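Local structure of polysaccharide Lyase Family 6 (Bacteroides cellulosilyticus, 6QPS) at residues 232-237 with 256-261; 278-283 with 303-308; 41-46 with 62-67. The protein is a calcium-binding alginate lyase of polysaccharide lyase family 6 that is specific for mannuronic acid and probably cleaves its substrate by beta-elimination. All coordinates share one frame; numbering follows the deposited sequence.

Contact 1 (232-237 with 256-261); sequences EDNVFF and RRNLFY
The rings of F236 and F260 point the same way from neighbouring strands, their planes 11° apart but slid so far that they barely overlap; CE2 of F260 comes over one face of F236, 3.4 Å from its CD1. Both side chains have CG beside the backbone N (chi1 -61° and -58°), turning the rings alike. Beside V235 and L259, F237 and Y261, both with CG anti to the backbone N, form a second near-parallel, slid pair that meets obliquely, F237 CD2 3.5 Å from Y261 CD1; the Y261 hydroxyl bonds to the N466 carbonyl. The amides of N234 and N258 are nearly coplanar, and N258 OD1 takes both N234 N and N234 ND2, each at 3.0 Å. N234 OD1 accepts N199 N, and its ND2 also reaches the I196 carbonyl. Two salt bridges lie at the N-terminal ends of the segments: E232 OE2 receives R256 NH1 at 2.8 Å, near the guanidinium plane, and R257 NE gives D233 OD1 an almost straight bond on its syn lone pair, the two planes nearly perpendicular. Backbone bonds hold the parallel register. Such stacking of like residues, an asparagine ladder beside a phenylalanine stack, marks successive coils of a right-handed parallel beta-helix.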
# COMPACT_ATOMS: atom_id res chain seq x y z
N GLU A 232 0.73 -6.06 5.43
CA GLU A 232 1.75 -7.05 5.79
C GLU A 232 1.89 -8.14 4.74
O GLU A 232 0.90 -8.66 4.23
CB GLU A 232 1.37 -7.63 7.16
CG GLU A 232 2.34 -8.60 7.79
CD GLU A 232 1.81 -9.12 9.12
OE1 GLU A 232 0.83 -9.90 9.11
OE2 GLU A 232 2.33 -8.70 10.20
N ASP A 233 3.12 -8.49 4.40
CA ASP A 233 3.40 -9.66 3.57
C ASP A 233 2.77 -9.55 2.18
O ASP A 233 2.33 -10.55 1.61
CB ASP A 233 2.97 -10.97 4.24
CG ASP A 233 3.74 -11.29 5.49
OD1 ASP A 233 4.96 -11.06 5.53
OD2 ASP A 233 3.13 -11.79 6.47
N ASN A 234 2.74 -8.35 1.60
CA ASN A 234 2.23 -8.16 0.25
C ASN A 234 3.37 -7.92 -0.73
O ASN A 234 4.45 -7.45 -0.36
CB ASN A 234 1.30 -6.94 0.15
CG ASN A 234 0.12 -7.00 1.11
OD1 ASN A 234 -0.89 -7.67 0.85
ND2 ASN A 234 0.22 -6.25 2.21
N VAL A 235 3.12 -8.26 -2.01
CA VAL A 235 4.03 -7.97 -3.12
C VAL A 235 3.46 -6.84 -3.97
O VAL A 235 2.26 -6.85 -4.29
CB VAL A 235 4.27 -9.21 -4.00
CG1 VAL A 235 5.15 -8.87 -5.19
CG2 VAL A 235 4.91 -10.31 -3.22
N PHE A 236 4.32 -5.87 -4.31
CA PHE A 236 4.03 -4.79 -5.25
C PHE A 236 4.97 -4.99 -6.43
O PHE A 236 6.19 -4.85 -6.29
CB PHE A 236 4.20 -3.43 -4.59
CG PHE A 236 3.27 -3.24 -3.42
CD1 PHE A 236 3.59 -3.75 -2.17
CD2 PHE A 236 2.07 -2.60 -3.57
CE1 PHE A 236 2.72 -3.62 -1.10
CE2 PHE A 236 1.19 -2.46 -2.50
CZ PHE A 236 1.52 -2.98 -1.28
N PHE A 237 4.43 -5.33 -7.60
CA PHE A 237 5.20 -5.74 -8.79
C PHE A 237 4.90 -4.78 -9.93
O PHE A 237 3.78 -4.75 -10.45
CB PHE A 237 4.78 -7.17 -9.14
CG PHE A 237 5.34 -7.73 -10.44
CD1 PHE A 237 4.58 -7.71 -11.60
CD2 PHE A 237 6.58 -8.35 -10.46
CE1 PHE A 237 5.07 -8.28 -12.79
CE2 PHE A 237 7.07 -8.91 -11.65
CZ PHE A 237 6.33 -8.87 -12.80
N ARG A 256 4.60 -3.81 7.14
CA ARG A 256 5.58 -4.81 7.55
C ARG A 256 5.78 -5.89 6.49
O ARG A 256 4.82 -6.48 6.00
CB ARG A 256 5.15 -5.45 8.88
CG ARG A 256 6.00 -6.60 9.34
CD ARG A 256 5.42 -7.31 10.56
NE ARG A 256 5.35 -6.45 11.74
CZ ARG A 256 4.25 -6.21 12.44
NH1 ARG A 256 3.09 -6.73 12.08
NH2 ARG A 256 4.32 -5.43 13.52
N ARG A 257 7.04 -6.17 6.17
CA ARG A 257 7.41 -7.36 5.39
C ARG A 257 6.80 -7.36 3.99
O ARG A 257 6.54 -8.42 3.40
CB ARG A 257 7.10 -8.67 6.13
CG ARG A 257 8.02 -8.99 7.30
CD ARG A 257 7.47 -10.13 8.16
NE ARG A 257 7.17 -11.32 7.35
CZ ARG A 257 7.87 -12.44 7.35
NH1 ARG A 257 8.97 -12.56 8.08
NH2 ARG A 257 7.49 -13.44 6.57
N ASN A 258 6.62 -6.18 3.41
CA ASN A 258 6.16 -6.07 2.02
C ASN A 258 7.37 -6.05 1.10
O ASN A 258 8.47 -5.67 1.52
CB ASN A 258 5.31 -4.81 1.81
CG ASN A 258 4.11 -4.79 2.71
OD1 ASN A 258 3.13 -5.53 2.51
ND2 ASN A 258 4.19 -3.99 3.76
N LEU A 259 7.18 -6.48 -0.15
CA LEU A 259 8.21 -6.49 -1.18
C LEU A 259 7.78 -5.54 -2.29
O LEU A 259 6.68 -5.69 -2.83
CB LEU A 259 8.41 -7.89 -1.78
CG LEU A 259 9.38 -7.98 -2.97
CD1 LEU A 259 10.79 -7.66 -2.58
CD2 LEU A 259 9.26 -9.39 -3.57
N PHE A 260 8.66 -4.58 -2.63
CA PHE A 260 8.42 -3.58 -3.69
C PHE A 260 9.41 -3.85 -4.81
O PHE A 260 10.60 -3.56 -4.68
CB PHE A 260 8.56 -2.17 -3.14
CG PHE A 260 7.63 -1.87 -1.98
CD1 PHE A 260 8.00 -2.16 -0.67
CD2 PHE A 260 6.35 -1.38 -2.20
CE1 PHE A 260 7.14 -1.90 0.39
CE2 PHE A 260 5.50 -1.12 -1.13
CZ PHE A 260 5.90 -1.40 0.16
N TYR A 261 8.92 -4.45 -5.91
CA TYR A 261 9.77 -4.98 -6.97
C TYR A 261 9.53 -4.23 -8.27
O TYR A 261 8.42 -4.24 -8.80
CB TYR A 261 9.45 -6.47 -7.17
CG TYR A 261 10.23 -7.21 -8.25
CD1 TYR A 261 9.80 -7.21 -9.58
CD2 TYR A 261 11.36 -7.94 -7.93
CE1 TYR A 261 10.49 -7.91 -10.55
CE2 TYR A 261 12.06 -8.64 -8.90
CZ TYR A 261 11.63 -8.61 -10.21
OH TYR A 261 12.29 -9.31 -11.21
O HOH W 1 7.09 -11.30 3.54

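Contact 2 (278-283 with 303-308); sequences ESNTFI and YDNYIK
Backbone hydrogen bonds set the parallel register of 278-283 and 303-308: S279 N bonds to Y303 O, Y306 N to N280 O, F282 N to Y306 O and K308 N to F282 O. CA-H...O contacts, among them S279 CA to D304 O, run between these bonds.

Among the polar side chains, the amides of N280 and N305 lie side by side with planes 1° apart. N305 OD1 is gripped by two donors, N280 N at 2.9 Å and N280 ND2 at 3.0 Å; the ND2 bond lies near the N280 amide plane, while the backbone N comes from above the N305 carbonyl plane. With CG beside its own backbone N (chi1 -57°), N305 brings OD1 to the backbone N and ND2 of N280. N305 ND2 reaches back to the I277 carbonyl, and N280 OD1 accepts N258 ND2, making this one step of the asparagine ladder inside a parallel beta-helix. A leucine at N305 would probably leave N280 N and ND2 without this shared acceptor and break the ladder at this coil. Next to it, S279 OG donates to D304 OD2 at 2.6 Å, on the anti lone pair of the carboxylate.

Apolar contact is sparser. I307 CG1 approaches the F282 ring obliquely, 3.5 Å from CD1, while the Y306 carbonyl oxygen lies at the ring edge; F282 also stacks with F260 of the preceding coil. On the other side of the strands I283 CD1 crosses the aliphatic chain of K308, 4.1 Å from its CD. The extended lysine then carries NZ to a salt bridge with E437 of helix 433-445, whose carboxylate also accepts the Y306 hydroxyl.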
# COMPACT_ATOMS: atom_id res chain seq x y z
N GLU A 278 8.39 -1.72 9.24
CA GLU A 278 9.27 -2.80 9.69
C GLU A 278 9.54 -3.82 8.59
O GLU A 278 8.61 -4.42 8.05
CB GLU A 278 8.65 -3.55 10.89
CG GLU A 278 8.61 -2.76 12.20
CD GLU A 278 7.76 -3.41 13.27
OE1 GLU A 278 6.80 -4.13 12.93
OE2 GLU A 278 8.02 -3.18 14.48
N SER A 279 10.81 -4.05 8.31
CA SER A 279 11.26 -5.24 7.58
C SER A 279 10.72 -5.32 6.16
O SER A 279 10.55 -6.42 5.64
CB SER A 279 10.96 -6.54 8.33
OG SER A 279 11.48 -6.53 9.66
N ASN A 280 10.47 -4.18 5.53
CA ASN A 280 10.11 -4.17 4.11
C ASN A 280 11.36 -4.28 3.25
O ASN A 280 12.47 -4.00 3.70
CB ASN A 280 9.35 -2.88 3.77
CG ASN A 280 8.06 -2.76 4.57
OD1 ASN A 280 7.04 -3.36 4.25
ND2 ASN A 280 8.10 -2.00 5.66
N THR A 281 11.17 -4.69 1.99
CA THR A 281 12.26 -4.93 1.05
C THR A 281 11.91 -4.28 -0.29
O THR A 281 10.79 -4.45 -0.79
CB THR A 281 12.48 -6.44 0.88
OG1 THR A 281 12.64 -7.06 2.16
CG2 THR A 281 13.72 -6.73 0.03
N PHE A 282 12.89 -3.57 -0.86
CA PHE A 282 12.72 -2.87 -2.13
C PHE A 282 13.80 -3.34 -3.08
O PHE A 282 14.99 -3.22 -2.78
CB PHE A 282 12.80 -1.34 -1.97
CG PHE A 282 11.81 -0.73 -0.99
CD1 PHE A 282 11.97 -0.90 0.38
CD2 PHE A 282 10.80 0.10 -1.44
CE1 PHE A 282 11.10 -0.29 1.28
CE2 PHE A 282 9.92 0.70 -0.56
CZ PHE A 282 10.07 0.51 0.80
N ILE A 283 13.40 -3.89 -4.23
CA ILE A 283 14.31 -4.39 -5.26
C ILE A 283 14.04 -3.58 -6.53
O ILE A 283 13.12 -3.89 -7.28
CB ILE A 283 14.12 -5.89 -5.50
CG1 ILE A 283 14.29 -6.69 -4.19
CG2 ILE A 283 15.05 -6.41 -6.62
CD1 ILE A 283 15.69 -6.73 -3.61
N TYR A 303 12.43 0.49 10.90
CA TYR A 303 13.35 -0.53 11.37
C TYR A 303 13.46 -1.70 10.40
O TYR A 303 12.45 -2.23 9.95
CB TYR A 303 12.82 -1.04 12.73
CG TYR A 303 13.47 -2.30 13.26
CD1 TYR A 303 14.82 -2.30 13.56
CD2 TYR A 303 12.74 -3.47 13.49
CE1 TYR A 303 15.44 -3.43 14.04
CE2 TYR A 303 13.35 -4.60 14.01
CZ TYR A 303 14.70 -4.57 14.28
OH TYR A 303 15.35 -5.68 14.78
N ASP A 304 14.69 -2.15 10.14
CA ASP A 304 14.96 -3.42 9.44
C ASP A 304 14.52 -3.42 7.98
O ASP A 304 14.30 -4.50 7.42
CB ASP A 304 14.37 -4.61 10.23
CG ASP A 304 14.91 -5.97 9.79
OD1 ASP A 304 16.13 -6.06 9.59
OD2 ASP A 304 14.09 -6.91 9.68
N ASN A 305 14.39 -2.26 7.34
CA ASN A 305 14.04 -2.21 5.93
C ASN A 305 15.29 -2.31 5.07
O ASN A 305 16.36 -1.87 5.46
CB ASN A 305 13.27 -0.92 5.62
CG ASN A 305 12.01 -0.79 6.48
OD1 ASN A 305 10.98 -1.37 6.17
ND2 ASN A 305 12.11 -0.03 7.57
N TYR A 306 15.14 -2.94 3.90
CA TYR A 306 16.25 -3.23 2.99
C TYR A 306 15.89 -2.64 1.63
O TYR A 306 14.94 -3.10 1.00
CB TYR A 306 16.45 -4.75 2.91
CG TYR A 306 17.74 -5.22 2.25
CD1 TYR A 306 17.91 -5.16 0.88
CD2 TYR A 306 18.78 -5.77 3.01
CE1 TYR A 306 19.07 -5.61 0.27
CE2 TYR A 306 19.93 -6.23 2.41
CZ TYR A 306 20.08 -6.15 1.04
OH TYR A 306 21.25 -6.61 0.46
N ILE A 307 16.63 -1.61 1.21
CA ILE A 307 16.33 -0.82 0.01
C ILE A 307 17.50 -0.98 -0.95
O ILE A 307 18.63 -0.61 -0.60
CB ILE A 307 16.11 0.66 0.35
CG1 ILE A 307 14.90 0.76 1.27
CG2 ILE A 307 15.89 1.46 -0.88
CD1 ILE A 307 14.82 1.98 2.14
N LYS A 308 17.25 -1.55 -2.13
CA LYS A 308 18.28 -1.87 -3.10
C LYS A 308 18.00 -1.30 -4.49
O LYS A 308 16.93 -1.53 -5.06
CB LYS A 308 18.44 -3.41 -3.21
CG LYS A 308 19.52 -3.89 -4.17
CD LYS A 308 19.52 -5.41 -4.38
CE LYS A 308 20.76 -5.85 -5.12
NZ LYS A 308 20.67 -7.29 -5.54

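Contact 3 (41-46 with 62-67)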
# COMPACT_ATOMS: atom_id res chain seq x y z
N GLY A 41 -30.52 -9.88 2.99
CA GLY A 41 -30.31 -10.05 4.41
C GLY A 41 -30.86 -11.33 4.98
O GLY A 41 -30.81 -11.53 6.20
N ASN A 42 -31.39 -12.22 4.13
CA ASN A 42 -31.99 -13.47 4.58
C ASN A 42 -30.99 -14.62 4.69
O ASN A 42 -31.34 -15.68 5.22
CB ASN A 42 -33.13 -13.91 3.65
CG ASN A 42 -34.31 -12.95 3.66
OD1 ASN A 42 -34.57 -12.26 4.65
ND2 ASN A 42 -35.05 -12.91 2.56
N LEU A 43 -29.78 -14.48 4.14
CA LEU A 43 -28.77 -15.51 4.32
C LEU A 43 -28.42 -15.66 5.80
O LEU A 43 -28.42 -14.69 6.57
CB LEU A 43 -27.52 -15.17 3.52
CG LEU A 43 -27.64 -15.26 2.00
CD1 LEU A 43 -26.53 -14.58 1.26
CD2 LEU A 43 -27.73 -16.75 1.60
N GLN A 44 -28.15 -16.90 6.20
CA GLN A 44 -27.83 -17.22 7.58
C GLN A 44 -26.39 -17.70 7.72
O GLN A 44 -25.76 -18.10 6.74
CB GLN A 44 -28.77 -18.33 8.08
CG GLN A 44 -30.25 -17.94 8.02
CD GLN A 44 -30.56 -16.71 8.85
OE1 GLN A 44 -30.17 -16.60 10.01
NE2 GLN A 44 -31.25 -15.75 8.24
N PRO A 45 -25.84 -17.67 8.94
CA PRO A 45 -24.44 -18.08 9.15
C PRO A 45 -24.15 -19.45 8.56
O PRO A 45 -24.90 -20.40 8.76
CB PRO A 45 -24.29 -18.08 10.68
CG PRO A 45 -25.28 -17.03 11.15
CD PRO A 45 -26.47 -17.19 10.20
N GLY A 46 -23.04 -19.54 7.83
CA GLY A 46 -22.65 -20.77 7.19
C GLY A 46 -23.25 -21.00 5.82
O GLY A 46 -22.81 -21.93 5.13
N ILE A 62 -25.54 -4.04 -6.88
CA ILE A 62 -25.69 -5.30 -6.16
C ILE A 62 -25.21 -5.11 -4.72
O ILE A 62 -24.17 -4.48 -4.48
CB ILE A 62 -24.95 -6.45 -6.87
CG1 ILE A 62 -25.01 -7.75 -6.06
CG2 ILE A 62 -23.50 -6.07 -7.17
CD1 ILE A 62 -24.46 -8.97 -6.81
N ASN A 63 -25.99 -5.61 -3.78
CA ASN A 63 -25.68 -5.55 -2.36
C ASN A 63 -25.44 -6.95 -1.83
O ASN A 63 -26.13 -7.89 -2.21
CB ASN A 63 -26.84 -4.91 -1.58
CG ASN A 63 -27.14 -3.49 -2.02
OD1 ASN A 63 -26.23 -2.68 -2.20
ND2 ASN A 63 -28.43 -3.18 -2.18
N PHE A 64 -24.47 -7.08 -0.93
CA PHE A 64 -24.19 -8.32 -0.20
C PHE A 64 -24.31 -7.95 1.27
O PHE A 64 -23.46 -7.23 1.80
CB PHE A 64 -22.79 -8.83 -0.54
CG PHE A 64 -22.42 -10.15 0.12
CD1 PHE A 64 -23.37 -11.00 0.68
CD2 PHE A 64 -21.08 -10.53 0.17
CE1 PHE A 64 -22.99 -12.21 1.27
CE2 PHE A 64 -20.70 -11.73 0.75
CZ PHE A 64 -21.65 -12.58 1.28
N THR A 65 -25.38 -8.42 1.91
CA THR A 65 -25.61 -8.09 3.30
C THR A 65 -26.13 -9.30 4.06
O THR A 65 -26.71 -10.22 3.49
CB THR A 65 -26.57 -6.89 3.46
OG1 THR A 65 -26.60 -6.45 4.82
CG2 THR A 65 -27.98 -7.22 3.01
N GLY A 66 -25.91 -9.27 5.36
CA GLY A 66 -26.32 -10.36 6.22
C GLY A 66 -25.52 -10.31 7.51
O GLY A 66 -24.66 -9.45 7.70
N LYS A 67 -25.81 -11.27 8.39
CA LYS A 67 -25.07 -11.38 9.65
C LYS A 67 -24.58 -12.81 9.86
O LYS A 67 -25.29 -13.67 10.39
CB LYS A 67 -25.88 -10.88 10.82
CG LYS A 67 -26.36 -9.46 10.66
CD LYS A 67 -27.32 -9.06 11.79
CE LYS A 67 -28.40 -10.12 12.00
NZ LYS A 67 -29.56 -9.92 11.07
O HOH W 2 -28.55 -11.93 2.38
O HOH W 3 -28.35 -12.59 8.11
O HOH W 4 -29.58 -10.03 8.24
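T65 CG2 rests 3.7 Å from G41 N, where the loop leaving helix 31-40 meets strand 54-67. With OG1 anti to the backbone N (chi1 -170°) and bonded to the Y95 carbonyl, CG2 falls between that N and the carbonyl carbon and faces G41. The one apolar side-chain pair is L43 with F64: L43 CD1 approaches the ring obliquely, 4.3 Å from CE1, in packing shared with L37, L38 and I74. P45 CG makes a carbon-to-oxygen packing contact with the K67 carbonyl oxygen at 3.4 Å. G41 and G66 bring their CA atoms within 4.4 Å; both have positive phi, and a side chain on either would run into the preceding carbonyl oxygen.

Polar contact between the segments is carried by water. One water donates to L43 O at 2.6 Å and to G41 O, and accepts K67 N. Another accepts K67 NZ and donates to G41 O, each at 2.8 Å, and a third lies 2.7 Å from T65 O and is weakly bonded to G41 N and L43 N. The chemistry implies a hydrated junction, in which ordered waters link the loop backbone to the backbone of T65 and K67 and to the K67 amine, and direct packing is light.

Along the chain the order is contact 3, contact 1, contact 2, each closing before the next opens. Contacts 1 and 2 are adjacent, their centres 10 Å apart, because strands 254-261 and 276-283 pair directly, and R256 bridges to E278; the asparagine ladder runs through all four strands, while the phenylalanine stack gives way to I307. Helix 433-445 packs across the outer side of both. Contact 3 lies near the N-terminal end of the beta-helix, about 33 Å centre to centre from contact 1 and about 41 Å from contact 2, touching neither. The protein thus pairs a regular stack of directly hydrogen-bonded coils, with the F236 side chain of contact 1 about 14 Å from the bound calcium ion, with a junction bridged by ordered waters beside helix 31-40.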